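Local coordinates for mRNA export factor GLE1 (Saccharomyces cerevisiae, PDB 6B4E), which serves as a nuclear pore complex component in mRNA export, where it binds inositol hexakisphosphate and acts as an enzyme activator, at residues A[226-231]-A[260-265]. Residues are numbered along the deposited sequence; the frame is centred on the assembly and turned at random.
Sequences THFVIL and ELTSRM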
loop_
_atom_site.group_PDB
_atom_site.type_symbol
_atom_site.label_atom_id
_atom_site.label_comp_id
_atom_site.label_asym_id
_atom_site.label_seq_id
_atom_site.Cartn_x
_atom_site.Cartn_y
_atom_site.Cartn_z
ATOM N N THR A 226 3.689 13.908 4.699
ATOM C CA THR A 226 3.222 12.524 4.615
ATOM C C THR A 226 3.743 11.829 3.364
ATOM O O THR A 226 4.013 10.625 3.384
ATOM C CB THR A 226 1.694 12.475 4.629
ATOM O OG1 THR A 226 1.174 13.380 5.625
ATOM C CG2 THR A 226 1.226 11.078 4.925
ATOM N N HIS A 227 3.857 12.554 2.253
ATOM C CA HIS A 227 4.433 11.943 1.056
ATOM C C HIS A 227 5.829 11.412 1.342
ATOM O O HIS A 227 6.202 10.321 0.883
ATOM C CB HIS A 227 4.492 12.950 -0.085
ATOM C CG HIS A 227 3.148 13.345 -0.599
ATOM N ND1 HIS A 227 2.439 14.408 -0.079
ATOM C CD2 HIS A 227 2.373 12.811 -1.570
ATOM C CE1 HIS A 227 1.289 14.521 -0.720
ATOM N NE2 HIS A 227 1.227 13.568 -1.633
ATOM N N PHE A 228 6.615 12.171 2.092
ATOM C CA PHE A 228 7.965 11.739 2.398
ATOM C C PHE A 228 7.954 10.588 3.384
ATOM O O PHE A 228 8.778 9.672 3.283
ATOM C CB PHE A 228 8.787 12.907 2.943
ATOM C CG PHE A 228 9.075 13.978 1.916
ATOM C CD1 PHE A 228 10.065 13.804 0.970
ATOM C CD2 PHE A 228 8.341 15.148 1.894
ATOM C CE1 PHE A 228 10.323 14.777 0.029
ATOM C CE2 PHE A 228 8.601 16.131 0.960
ATOM C CZ PHE A 228 9.601 15.941 0.026
ATOM N N VAL A 229 7.035 10.631 4.353
ATOM C CA VAL A 229 6.901 9.533 5.298
ATOM C C VAL A 229 6.602 8.230 4.566
ATOM O O VAL A 229 7.250 7.211 4.813
ATOM C CB VAL A 229 5.820 9.852 6.350
ATOM C CG1 VAL A 229 5.565 8.632 7.236
ATOM C CG2 VAL A 229 6.264 11.012 7.211
ATOM N N ILE A 230 5.588 8.219 3.697
ATOM C CA ILE A 230 5.227 6.951 3.079
ATOM C C ILE A 230 6.328 6.497 2.127
ATOM O O ILE A 230 6.535 5.290 1.955
ATOM C CB ILE A 230 3.854 7.020 2.383
ATOM C CG1 ILE A 230 3.856 7.988 1.206
ATOM C CG2 ILE A 230 2.760 7.382 3.406
ATOM C CD1 ILE A 230 4.203 7.319 -0.126
ATOM N N LEU A 231 7.059 7.432 1.503
ATOM C CA LEU A 231 8.172 7.034 0.643
ATOM C C LEU A 231 9.294 6.397 1.454
ATOM O O LEU A 231 9.960 5.469 0.984
ATOM C CB LEU A 231 8.699 8.239 -0.150
ATOM C CG LEU A 231 7.825 8.740 -1.311
ATOM C CD1 LEU A 231 8.394 10.009 -1.928
ATOM C CD2 LEU A 231 7.675 7.668 -2.365
ATOM N N GLU A 260 16.150 15.110 -5.341
ATOM C CA GLU A 260 15.475 16.250 -5.956
ATOM C C GLU A 260 14.217 16.646 -5.196
ATOM O O GLU A 260 14.011 17.824 -4.896
ATOM C CB GLU A 260 15.151 15.936 -7.420
ATOM C CG GLU A 260 14.569 17.105 -8.206
ATOM C CD GLU A 260 15.523 18.300 -8.304
ATOM O OE1 GLU A 260 15.062 19.398 -8.687
ATOM O OE2 GLU A 260 16.729 18.146 -8.000
ATOM N N LEU A 261 13.347 15.687 -4.890
ATOM C CA LEU A 261 12.103 16.023 -4.204
ATOM C C LEU A 261 12.377 16.597 -2.814
ATOM O O LEU A 261 11.771 17.601 -2.419
ATOM C CB LEU A 261 11.214 14.784 -4.138
ATOM C CG LEU A 261 9.796 14.989 -3.607
ATOM C CD1 LEU A 261 9.008 15.963 -4.470
ATOM C CD2 LEU A 261 9.091 13.655 -3.539
ATOM N N THR A 262 13.298 15.994 -2.063
ATOM C CA THR A 262 13.634 16.534 -0.746
ATOM C C THR A 262 14.270 17.919 -0.863
ATOM O O THR A 262 13.994 18.806 -0.044
ATOM C CB THR A 262 14.574 15.584 0.002
ATOM O OG1 THR A 262 15.768 15.392 -0.762
ATOM C CG2 THR A 262 13.935 14.250 0.227
ATOM N N SER A 263 15.143 18.119 -1.860
ATOM C CA SER A 263 15.781 19.425 -2.037
ATOM C C SER A 263 14.749 20.505 -2.316
ATOM O O SER A 263 14.835 21.619 -1.780
ATOM C CB SER A 263 16.802 19.383 -3.183
ATOM O OG SER A 263 18.037 18.823 -2.788
ATOM N N ARG A 264 13.775 20.205 -3.176
ATOM C CA ARG A 264 12.804 21.211 -3.576
ATOM C C ARG A 264 11.903 21.636 -2.426
ATOM O O ARG A 264 11.359 22.744 -2.468
ATOM C CB ARG A 264 11.961 20.680 -4.737
ATOM C CG ARG A 264 12.759 20.461 -6.015
ATOM C CD ARG A 264 13.129 21.767 -6.673
ATOM N NE ARG A 264 11.949 22.514 -7.095
ATOM C CZ ARG A 264 11.337 22.355 -8.264
ATOM N NH1 ARG A 264 10.275 23.088 -8.555
ATOM N NH2 ARG A 264 11.784 21.466 -9.141
ATOM N N MET A 265 11.731 20.781 -1.411
ATOM C CA MET A 265 10.891 21.070 -0.254
ATOM C C MET A 265 11.709 21.384 0.992
ATOM O O MET A 265 11.167 21.347 2.097
ATOM C CB MET A 265 9.959 19.892 0.043
ATOM C CG MET A 265 9.160 19.363 -1.148
ATOM S SD MET A 265 8.130 20.619 -1.961
ATOM C CE MET A 265 7.001 21.017 -0.659
#
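Phe228 reaches across from residues 226-231 and rests the far end of its ring against Leu261, Thr262 and Met265 of 260-265. The helical segments 226-231 and 260-264 run nearly antiparallel, at 152°, and their axes stay 11.7 Å apart, a gap bridged by side chains without any hydrogen bond; Met265 comes just after the helix ends. The bond to CB of Phe228 points toward 260-265, and chi1 of -68° sets CG opposite the carbonyl carbon and carries the ring the same way. CD1 skirts the methyl of Thr262; CE1 of Phe228, one atom further, lies 3.7 Å from Thr262 CG2 and touches Leu261 CG on the isobutyl branch. At the tip, Phe228 CZ meets Met265 CG at 3.6 Å, close to the ring plane, and comes 3.7 Å from Leu261 O, also at the edge. Phe228 CE2 completes the grip at 3.9 Å from Met265 CG. Beside the ring, Leu231 CD1 approaches Leu261 CD2 at 4.0 Å, the two side chains crossing at about a right angle. Thr262 turns its methyl to the ring, while OG1 bonds Gly258 O one turn back. With an alanine at Phe228, Leu261, Thr262 and Met265 would probably lose the ring they share, and a gap would open between the segments. Ala273 and Leu276 of helix 271-284 also touch the ring, while Leu261 packs in addition on an apolar side chain of another protein in the assembly. The span 225-264 thus folds back on itself as an antiparallel helical hairpin whose two ends Phe228 packs together, consistent with the TPR-clan relation of this all-helical C-terminal part of GLE1.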